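11S globulin subunit beta (Cucurbita maxima, PDB 2E9Q) serves as a seed storage protein, a nutrient reservoir of the 11S globulin family whose subunits assemble into hexamers. Local coordinates at residues K85-I98 with H145-V159. Numbering follows the deposited sequence.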
ATOM      1  N   LYS A  85     -14.779  -5.990   6.978  1.00 37.55           N
ATOM      2  CA  LYS A  85     -15.228  -7.321   7.341  1.00 36.44           C
ATOM      3  C   LYS A  85     -16.173  -7.956   6.344  1.00 41.84           C
ATOM      4  O   LYS A  85     -16.924  -7.279   5.628  1.00 43.83           O
ATOM      5  CB  LYS A  85     -15.959  -7.292   8.690  1.00 39.23           C
ATOM      6  CG  LYS A  85     -15.113  -6.957   9.901  1.00 41.38           C
ATOM      7  CD  LYS A  85     -16.020  -6.713  11.102  1.00 45.73           C
ATOM      8  CE  LYS A  85     -15.226  -6.410  12.361  1.00 49.66           C
ATOM      9  NZ  LYS A  85     -16.110  -6.346  13.561  1.00 44.12           N
ATOM     10  N   LEU A  86     -16.130  -9.276   6.324  1.00 33.25           N
ATOM     11  CA  LEU A  86     -17.005 -10.074   5.516  1.00 34.61           C
ATOM     12  C   LEU A  86     -17.621 -10.943   6.597  1.00 41.70           C
ATOM     13  O   LEU A  86     -16.946 -11.312   7.566  1.00 38.85           O
ATOM     14  CB  LEU A  86     -16.218 -10.912   4.521  1.00 38.50           C
ATOM     15  CG  LEU A  86     -16.349 -10.548   3.044  1.00 43.89           C
ATOM     16  CD1 LEU A  86     -16.667  -9.081   2.828  1.00 35.90           C
ATOM     17  CD2 LEU A  86     -15.069 -10.945   2.371  1.00 39.16           C
ATOM     18  N   ILE A  87     -18.901 -11.249   6.450  1.00 41.45           N
ATOM     19  CA  ILE A  87     -19.598 -12.053   7.438  1.00 42.28           C
ATOM     20  C   ILE A  87     -20.417 -13.100   6.736  1.00 48.64           C
ATOM     21  O   ILE A  87     -21.347 -12.773   5.993  1.00 48.96           O
ATOM     22  CB  ILE A  87     -20.532 -11.184   8.278  1.00 34.45           C
ATOM     23  CG1 ILE A  87     -19.708 -10.177   9.074  1.00 40.34           C
ATOM     24  CG2 ILE A  87     -21.382 -12.051   9.175  1.00 43.07           C
ATOM     25  CD1 ILE A  87     -20.522  -9.280   9.991  1.00 38.38           C
ATOM     26  N   PHE A  88     -20.067 -14.361   6.948  1.00 38.63           N
ATOM     27  CA  PHE A  88     -20.814 -15.432   6.329  1.00 37.56           C
ATOM     28  C   PHE A  88     -21.876 -15.908   7.303  1.00 44.01           C
ATOM     29  O   PHE A  88     -21.568 -16.227   8.449  1.00 45.30           O
ATOM     30  CB  PHE A  88     -19.905 -16.595   5.962  1.00 37.51           C
ATOM     31  CG  PHE A  88     -20.627 -17.740   5.320  1.00 43.72           C
ATOM     32  CD1 PHE A  88     -21.117 -17.631   4.022  1.00 52.08           C
ATOM     33  CD2 PHE A  88     -20.817 -18.932   6.011  1.00 47.08           C
ATOM     34  CE1 PHE A  88     -21.786 -18.695   3.414  1.00 43.38           C
ATOM     35  CE2 PHE A  88     -21.481 -19.998   5.417  1.00 47.87           C
ATOM     36  CZ  PHE A  88     -21.967 -19.877   4.109  1.00 56.04           C
ATOM     37  N   VAL A  89     -23.126 -15.940   6.841  1.00 45.04           N
ATOM     38  CA  VAL A  89     -24.259 -16.387   7.654  1.00 44.98           C
ATOM     39  C   VAL A  89     -24.317 -17.904   7.524  1.00 44.32           C
ATOM     40  O   VAL A  89     -24.838 -18.438   6.550  1.00 45.26           O
ATOM     41  CB  VAL A  89     -25.587 -15.758   7.149  1.00 46.83           C
ATOM     42  CG1 VAL A  89     -26.765 -16.288   7.949  1.00 45.37           C
ATOM     43  CG2 VAL A  89     -25.512 -14.242   7.267  1.00 40.47           C
ATOM     44  N   ALA A  90     -23.767 -18.591   8.519  1.00 49.51           N
ATOM     45  CA  ALA A  90     -23.707 -20.045   8.503  1.00 45.62           C
ATOM     46  C   ALA A  90     -25.034 -20.699   8.856  1.00 48.59           C
ATOM     47  O   ALA A  90     -25.312 -21.815   8.418  1.00 47.75           O
ATOM     48  CB  ALA A  90     -22.608 -20.527   9.465  1.00 41.17           C
ATOM     49  N   GLN A  91     -25.846 -20.008   9.650  1.00 48.11           N
ATOM     50  CA  GLN A  91     -27.141 -20.546  10.058  1.00 56.75           C
ATOM     51  C   GLN A  91     -28.096 -19.463  10.553  1.00 51.86           C
ATOM     52  O   GLN A  91     -27.688 -18.520  11.235  1.00 49.13           O
ATOM     53  CB  GLN A  91     -26.948 -21.597  11.162  1.00 54.16           C
ATOM     54  CG  GLN A  91     -28.248 -22.187  11.704  1.00 66.36           C
ATOM     55  CD  GLN A  91     -28.051 -23.040  12.964  1.00 59.36           C
ATOM     56  OE1 GLN A  91     -27.444 -24.110  12.923  1.00 59.40           O
ATOM     57  NE2 GLN A  91     -28.565 -22.557  14.084  1.00 52.49           N
ATOM     58  N   GLY A  92     -29.369 -19.605  10.194  1.00 52.02           N
ATOM     59  CA  GLY A  92     -30.381 -18.661  10.634  1.00 48.55           C
ATOM     60  C   GLY A  92     -30.629 -17.514   9.680  1.00 52.73           C
ATOM     61  O   GLY A  92     -30.094 -17.490   8.572  1.00 56.83           O
ATOM     62  N   PHE A  93     -31.459 -16.566  10.105  1.00 46.48           N
ATOM     63  CA  PHE A  93     -31.748 -15.397   9.290  1.00 53.50           C
ATOM     64  C   PHE A  93     -32.228 -14.238  10.139  1.00 51.63           C
ATOM     65  O   PHE A  93     -32.755 -14.429  11.234  1.00 54.43           O
ATOM     66  CB  PHE A  93     -32.768 -15.709   8.181  1.00 64.17           C
ATOM     67  CG  PHE A  93     -34.064 -16.303   8.664  1.00 67.65           C
ATOM     68  CD1 PHE A  93     -34.172 -17.669   8.909  1.00 64.35           C
ATOM     69  CD2 PHE A  93     -35.191 -15.502   8.819  1.00 72.32           C
ATOM     70  CE1 PHE A  93     -35.386 -18.237   9.298  1.00 79.23           C
ATOM     71  CE2 PHE A  93     -36.418 -16.055   9.210  1.00 87.07           C
ATOM     72  CZ  PHE A  93     -36.518 -17.428   9.449  1.00 85.55           C
ATOM     73  N   GLY A  94     -32.017 -13.029   9.641  1.00 43.80           N
ATOM     74  CA  GLY A  94     -32.425 -11.867  10.389  1.00 50.88           C
ATOM     75  C   GLY A  94     -32.314 -10.588   9.589  1.00 50.40           C
ATOM     76  O   GLY A  94     -32.290 -10.610   8.356  1.00 53.42           O
ATOM     77  N   ILE A  95     -32.246  -9.472  10.304  1.00 41.88           N
ATOM     78  CA  ILE A  95     -32.152  -8.171   9.680  1.00 54.16           C
ATOM     79  C   ILE A  95     -30.952  -7.412  10.215  1.00 55.32           C
ATOM     80  O   ILE A  95     -30.539  -7.606  11.363  1.00 45.82           O
ATOM     81  CB  ILE A  95     -33.448  -7.362   9.915  1.00 50.15           C
ATOM     82  CG1 ILE A  95     -33.684  -7.157  11.407  1.00 55.25           C
ATOM     83  CG2 ILE A  95     -34.635  -8.130   9.333  1.00 55.74           C
ATOM     84  CD1 ILE A  95     -34.995  -6.442  11.736  1.00 50.94           C
ATOM     85  N   ARG A  96     -30.391  -6.558   9.364  1.00 48.29           N
ATOM     86  CA  ARG A  96     -29.225  -5.766   9.715  1.00 45.70           C
ATOM     87  C   ARG A  96     -29.456  -4.305   9.352  1.00 58.01           C
ATOM     88  O   ARG A  96     -30.309  -3.978   8.517  1.00 59.87           O
ATOM     89  CB  ARG A  96     -28.005  -6.282   8.950  1.00 42.99           C
ATOM     90  CG  ARG A  96     -28.125  -6.099   7.438  1.00 54.02           C
ATOM     91  CD  ARG A  96     -27.043  -6.814   6.619  1.00 52.85           C
ATOM     92  NE  ARG A  96     -25.692  -6.399   6.977  1.00 54.98           N
ATOM     93  CZ  ARG A  96     -24.720  -6.143   6.103  1.00 49.54           C
ATOM     94  NH1 ARG A  96     -24.936  -6.246   4.803  1.00 46.47           N
ATOM     95  NH2 ARG A  96     -23.512  -5.815   6.538  1.00 45.25           N
ATOM     96  N   GLY A  97     -28.679  -3.436   9.980  1.00 54.01           N
ATOM     97  CA  GLY A  97     -28.756  -2.021   9.700  1.00 58.90           C
ATOM     98  C   GLY A  97     -27.326  -1.544   9.528  1.00 60.55           C
ATOM     99  O   GLY A  97     -26.516  -1.659  10.453  1.00 63.21           O
ATOM    100  N   ILE A  98     -26.995  -1.032   8.350  1.00 46.59           N
ATOM    101  CA  ILE A  98     -25.646  -0.556   8.108  1.00 53.91           C
ATOM    102  C   ILE A  98     -25.655   0.788   7.393  1.00 66.21           C
ATOM    103  O   ILE A  98     -25.873   0.872   6.184  1.00 69.21           O
ATOM    104  CB  ILE A  98     -24.822  -1.595   7.308  1.00 51.48           C
ATOM    105  CG1 ILE A  98     -23.438  -1.030   7.001  1.00 50.57           C
ATOM    106  CG2 ILE A  98     -25.560  -2.004   6.049  1.00 58.59           C
ATOM    107  CD1 ILE A  98     -22.473  -2.050   6.411  1.00 59.49           C
ATOM    108  N   HIS A 145     -22.705  -1.223  12.371  1.00 44.72           N
ATOM    109  CA  HIS A 145     -23.744  -2.134  11.953  1.00 43.99           C
ATOM    110  C   HIS A 145     -24.258  -2.884  13.154  1.00 49.71           C
ATOM    111  O   HIS A 145     -23.582  -2.970  14.177  1.00 50.57           O
ATOM    112  CB  HIS A 145     -23.201  -3.119  10.921  1.00 45.28           C
ATOM    113  CG  HIS A 145     -22.175  -4.065  11.463  1.00 50.61           C
ATOM    114  ND1 HIS A 145     -22.329  -5.434  11.412  1.00 49.99           N
ATOM    115  CD2 HIS A 145     -20.978  -3.842  12.060  1.00 53.56           C
ATOM    116  CE1 HIS A 145     -21.273  -6.013  11.958  1.00 57.70           C
ATOM    117  NE2 HIS A 145     -20.438  -5.071  12.358  1.00 48.52           N
ATOM    118  N   TRP A 146     -25.470  -3.410  13.029  1.00 45.60           N
ATOM    119  CA  TRP A 146     -26.099  -4.178  14.092  1.00 50.39           C
ATOM    120  C   TRP A 146     -26.883  -5.300  13.429  1.00 49.93           C
ATOM    121  O   TRP A 146     -27.356  -5.155  12.299  1.00 57.67           O
ATOM    122  CB  TRP A 146     -27.034  -3.298  14.929  1.00 44.41           C
ATOM    123  CG  TRP A 146     -28.083  -2.577  14.128  1.00 55.35           C
ATOM    124  CD1 TRP A 146     -28.018  -1.295  13.661  1.00 53.33           C
ATOM    125  CD2 TRP A 146     -29.353  -3.097  13.697  1.00 49.67           C
ATOM    126  NE1 TRP A 146     -29.164  -0.982  12.972  1.00 51.51           N
ATOM    127  CE2 TRP A 146     -30.002  -2.066  12.977  1.00 48.52           C
ATOM    128  CE3 TRP A 146     -30.005  -4.329  13.852  1.00 45.61           C
ATOM    129  CZ2 TRP A 146     -31.277  -2.230  12.408  1.00 47.74           C
ATOM    130  CZ3 TRP A 146     -31.282  -4.494  13.280  1.00 56.67           C
ATOM    131  CH2 TRP A 146     -31.900  -3.443  12.569  1.00 41.76           C
ATOM    132  N   MET A 147     -26.997  -6.429  14.111  1.00 45.11           N
ATOM    133  CA  MET A 147     -27.725  -7.549  13.555  1.00 41.93           C
ATOM    134  C   MET A 147     -28.695  -8.121  14.567  1.00 48.67           C
ATOM    135  O   MET A 147     -28.414  -8.152  15.771  1.00 46.30           O
ATOM    136  CB  MET A 147     -26.750  -8.621  13.074  0.50 42.52           C
ATOM    137  CG  MET A 147     -25.907  -8.160  11.893  0.50 50.68           C
ATOM    138  SD  MET A 147     -24.697  -9.359  11.352  0.50 52.15           S
ATOM    139  CE  MET A 147     -23.262  -8.806  12.268  0.50 48.67           C
ATOM    140  N   TYR A 148     -29.848  -8.546  14.060  1.00 47.36           N
ATOM    141  CA  TYR A 148     -30.910  -9.098  14.873  1.00 40.88           C
ATOM    142  C   TYR A 148     -31.342 -10.446  14.324  1.00 43.67           C
ATOM    143  O   TYR A 148     -31.442 -10.635  13.115  1.00 51.61           O
ATOM    144  CB  TYR A 148     -32.102  -8.141  14.879  1.00 49.25           C
ATOM    145  CG  TYR A 148     -33.354  -8.722  15.491  1.00 49.25           C
ATOM    146  CD1 TYR A 148     -33.535  -8.745  16.874  1.00 57.43           C
ATOM    147  CD2 TYR A 148     -34.347  -9.277  14.686  1.00 60.83           C
ATOM    148  CE1 TYR A 148     -34.680  -9.307  17.441  1.00 59.63           C
ATOM    149  CE2 TYR A 148     -35.495  -9.845  15.241  1.00 56.44           C
ATOM    150  CZ  TYR A 148     -35.652  -9.853  16.619  1.00 55.79           C
ATOM    151  OH  TYR A 148     -36.781 -10.407  17.166  1.00 62.51           O
ATOM    152  N   ASN A 149     -31.590 -11.384  15.223  1.00 44.74           N
ATOM    153  CA  ASN A 149     -32.029 -12.711  14.839  1.00 51.60           C
ATOM    154  C   ASN A 149     -33.556 -12.701  14.906  1.00 60.09           C
ATOM    155  O   ASN A 149     -34.135 -12.402  15.953  1.00 51.94           O
ATOM    156  CB  ASN A 149     -31.464 -13.747  15.816  1.00 45.78           C
ATOM    157  CG  ASN A 149     -31.839 -15.166  15.447  1.00 52.80           C
ATOM    158  OD1 ASN A 149     -32.291 -15.434  14.335  1.00 48.85           O
ATOM    159  ND2 ASN A 149     -31.635 -16.096  16.384  1.00 48.07           N
ATOM    160  N   ARG A 150     -34.203 -13.007  13.785  1.00 61.73           N
ATOM    161  CA  ARG A 150     -35.662 -13.034  13.740  1.00 68.27           C
ATOM    162  C   ARG A 150     -36.160 -14.448  13.459  1.00 67.07           C
ATOM    163  O   ARG A 150     -37.340 -14.662  13.199  1.00 67.82           O
ATOM    164  CB  ARG A 150     -36.191 -12.055  12.675  1.00 68.67           C
ATOM    165  CG  ARG A 150     -36.142 -12.532  11.225  1.00 74.24           C
ATOM    166  CD  ARG A 150     -36.709 -11.433  10.309  1.00 86.14           C
ATOM    167  NE  ARG A 150     -37.165 -11.905   8.998  1.00 86.69           N
ATOM    168  CZ  ARG A 150     -36.368 -12.246   7.987  1.00 86.50           C
ATOM    169  NH1 ARG A 150     -35.049 -12.176   8.111  1.00 75.84           N
ATOM    170  NH2 ARG A 150     -36.897 -12.653   6.839  1.00 84.25           N
ATOM    171  N   GLY A 151     -35.246 -15.414  13.513  1.00 63.71           N
ATOM    172  CA  GLY A 151     -35.616 -16.797  13.270  1.00 57.46           C
ATOM    173  C   GLY A 151     -35.803 -17.568  14.564  1.00 54.65           C
ATOM    174  O   GLY A 151     -35.718 -16.996  15.649  1.00 50.88           O
ATOM    175  N   GLN A 152     -36.056 -18.868  14.452  1.00 65.52           N
ATOM    176  CA  GLN A 152     -36.253 -19.705  15.631  1.00 72.31           C
ATOM    177  C   GLN A 152     -34.972 -20.409  16.040  1.00 68.14           C
ATOM    178  O   GLN A 152     -34.793 -20.755  17.207  1.00 73.36           O
ATOM    179  CB  GLN A 152     -37.354 -20.745  15.381  1.00 75.71           C
ATOM    180  CG  GLN A 152     -38.720 -20.136  15.161  1.00 78.06           C
ATOM    181  CD  GLN A 152     -39.153 -19.241  16.311  1.00 84.99           C
ATOM    182  OE1 GLN A 152     -40.121 -18.487  16.193  1.00 91.25           O
ATOM    183  NE2 GLN A 152     -38.442 -19.325  17.434  1.00 80.86           N
ATOM    184  N   SER A 153     -34.092 -20.629  15.072  1.00 69.32           N
ATOM    185  CA  SER A 153     -32.808 -21.274  15.330  1.00 70.98           C
ATOM    186  C   SER A 153     -31.831 -20.194  15.778  1.00 65.35           C
ATOM    187  O   SER A 153     -32.150 -19.007  15.735  1.00 66.80           O
ATOM    188  CB  SER A 153     -32.268 -21.911  14.050  1.00 75.46           C
ATOM    189  OG  SER A 153     -31.767 -20.913  13.171  1.00 69.04           O
ATOM    190  N   ASP A 154     -30.641 -20.597  16.207  1.00 61.01           N
ATOM    191  CA  ASP A 154     -29.634 -19.621  16.616  1.00 55.83           C
ATOM    192  C   ASP A 154     -29.023 -19.030  15.351  1.00 42.63           C
ATOM    193  O   ASP A 154     -28.849 -19.722  14.356  1.00 48.54           O
ATOM    194  CB  ASP A 154     -28.508 -20.278  17.427  1.00 61.16           C
ATOM    195  CG  ASP A 154     -28.962 -20.768  18.789  1.00 58.38           C
ATOM    196  OD1 ASP A 154     -29.470 -19.955  19.595  1.00 61.15           O
ATOM    197  OD2 ASP A 154     -28.792 -21.975  19.057  1.00 75.82           O
ATOM    198  N   LEU A 155     -28.686 -17.752  15.395  1.00 48.58           N
ATOM    199  CA  LEU A 155     -28.077 -17.099  14.246  1.00 51.23           C
ATOM    200  C   LEU A 155     -26.558 -17.251  14.385  1.00 45.28           C
ATOM    201  O   LEU A 155     -25.977 -16.687  15.308  1.00 51.58           O
ATOM    202  CB  LEU A 155     -28.441 -15.615  14.255  1.00 48.74           C
ATOM    203  CG  LEU A 155     -28.615 -14.873  12.935  1.00 58.21           C
ATOM    204  CD1 LEU A 155     -28.393 -13.400  13.196  1.00 44.51           C
ATOM    205  CD2 LEU A 155     -27.654 -15.393  11.878  1.00 48.15           C
ATOM    206  N   VAL A 156     -25.927 -18.009  13.490  1.00 45.75           N
ATOM    207  CA  VAL A 156     -24.471 -18.214  13.535  1.00 42.06           C
ATOM    208  C   VAL A 156     -23.744 -17.438  12.422  1.00 44.29           C
ATOM    209  O   VAL A 156     -23.943 -17.700  11.227  1.00 44.49           O
ATOM    210  CB  VAL A 156     -24.110 -19.727  13.424  1.00 48.14           C
ATOM    211  CG1 VAL A 156     -22.604 -19.926  13.560  1.00 39.69           C
ATOM    212  CG2 VAL A 156     -24.845 -20.525  14.506  1.00 47.24           C
ATOM    213  N   LEU A 157     -22.892 -16.499  12.834  1.00 42.11           N
ATOM    214  CA  LEU A 157     -22.139 -15.641  11.920  1.00 41.66           C
ATOM    215  C   LEU A 157     -20.617 -15.790  11.966  1.00 49.55           C
ATOM    216  O   LEU A 157     -19.988 -15.631  13.023  1.00 42.49           O
ATOM    217  CB  LEU A 157     -22.475 -14.191  12.214  1.00 40.83           C
ATOM    218  CG  LEU A 157     -23.977 -13.955  12.355  1.00 42.00           C
ATOM    219  CD1 LEU A 157     -24.233 -12.598  12.981  1.00 39.28           C
ATOM    220  CD2 LEU A 157     -24.620 -14.085  10.992  1.00 35.43           C
ATOM    221  N   ILE A 158     -20.030 -16.064  10.806  1.00 46.82           N
ATOM    222  CA  ILE A 158     -18.588 -16.198  10.688  1.00 38.64           C
ATOM    223  C   ILE A 158     -18.016 -14.862  10.195  1.00 41.45           C
ATOM    224  O   ILE A 158     -18.140 -14.514   9.022  1.00 39.32           O
ATOM    225  CB  ILE A 158     -18.230 -17.313   9.699  1.00 42.69           C
ATOM    226  CG1 ILE A 158     -19.010 -18.587  10.046  1.00 39.38           C
ATOM    227  CG2 ILE A 158     -16.730 -17.561   9.736  1.00 34.93           C
ATOM    228  CD1 ILE A 158     -18.786 -19.091  11.474  1.00 43.82           C
ATOM    229  N   VAL A 159     -17.399 -14.124  11.109  1.00 42.66           N
ATOM    230  CA  VAL A 159     -16.825 -12.819  10.824  1.00 37.33           C
ATOM    231  C   VAL A 159     -15.333 -12.811  10.513  1.00 45.23           C
ATOM    232  O   VAL A 159     -14.510 -13.106  11.380  1.00 47.62           O
ATOM    233  CB  VAL A 159     -17.039 -11.874  12.004  1.00 36.14           C
ATOM    234  CG1 VAL A 159     -16.512 -10.477  11.664  1.00 37.40           C
ATOM    235  CG2 VAL A 159     -18.519 -11.850  12.388  1.00 32.53           C
TER
HETATM  236  O   HOH W   1     -17.772  -3.718  12.847  1.00 44.45           O
HETATM  237  O   HOH W   2     -23.926  -6.930   9.165  1.00 48.62           O
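With chi1 of Trp146 at 55°, CG sits between backbone N and carbonyl carbon, and the indole folds over the neighbouring strand: Gly97 N lies 3.5 Å above the ring plane, near its centre, and Gly97 CA is 3.5 Å from Trp146 NE1, the indole face lying directly on the glycine backbone. Trp146 NE1 is hydrogen-bonded to Gln126 OE1. Ile87 CG1, anti to its carbonyl carbon, lies alongside Val159 CG2 (3.9 Å) and carries CD1 inward to His145 CE1, 3.9 Å away. Ile87 and His145 sit on different strand pairs, 85-91 with 155-159 and 93-98 with 145-149, both antiparallel; their inner faces oppose each other across the interior of the N-terminal cupin beta-barrel. Two waters bridge the segments: one joins Lys85 NZ to His145 NE2, the other Arg96 NE to His145 ND1, while Arg96 NH2 and NH1 are hydrogen-bonded to Val138 O and Leu286 O. A classic bulge shifts the register by one, Ala90 N (2.9 Å) and, weakly, Gln91 N both donating to Val156 O. In an Asx turn, Gly151 N bonds to Asn149 OD1, while Asn149 ND2 donates almost straight (175°) to Ser153 O. Gly151 CA covers one face of the Phe93 ring, whose edge meets the Arg150 guanidinium face, planes 80° apart.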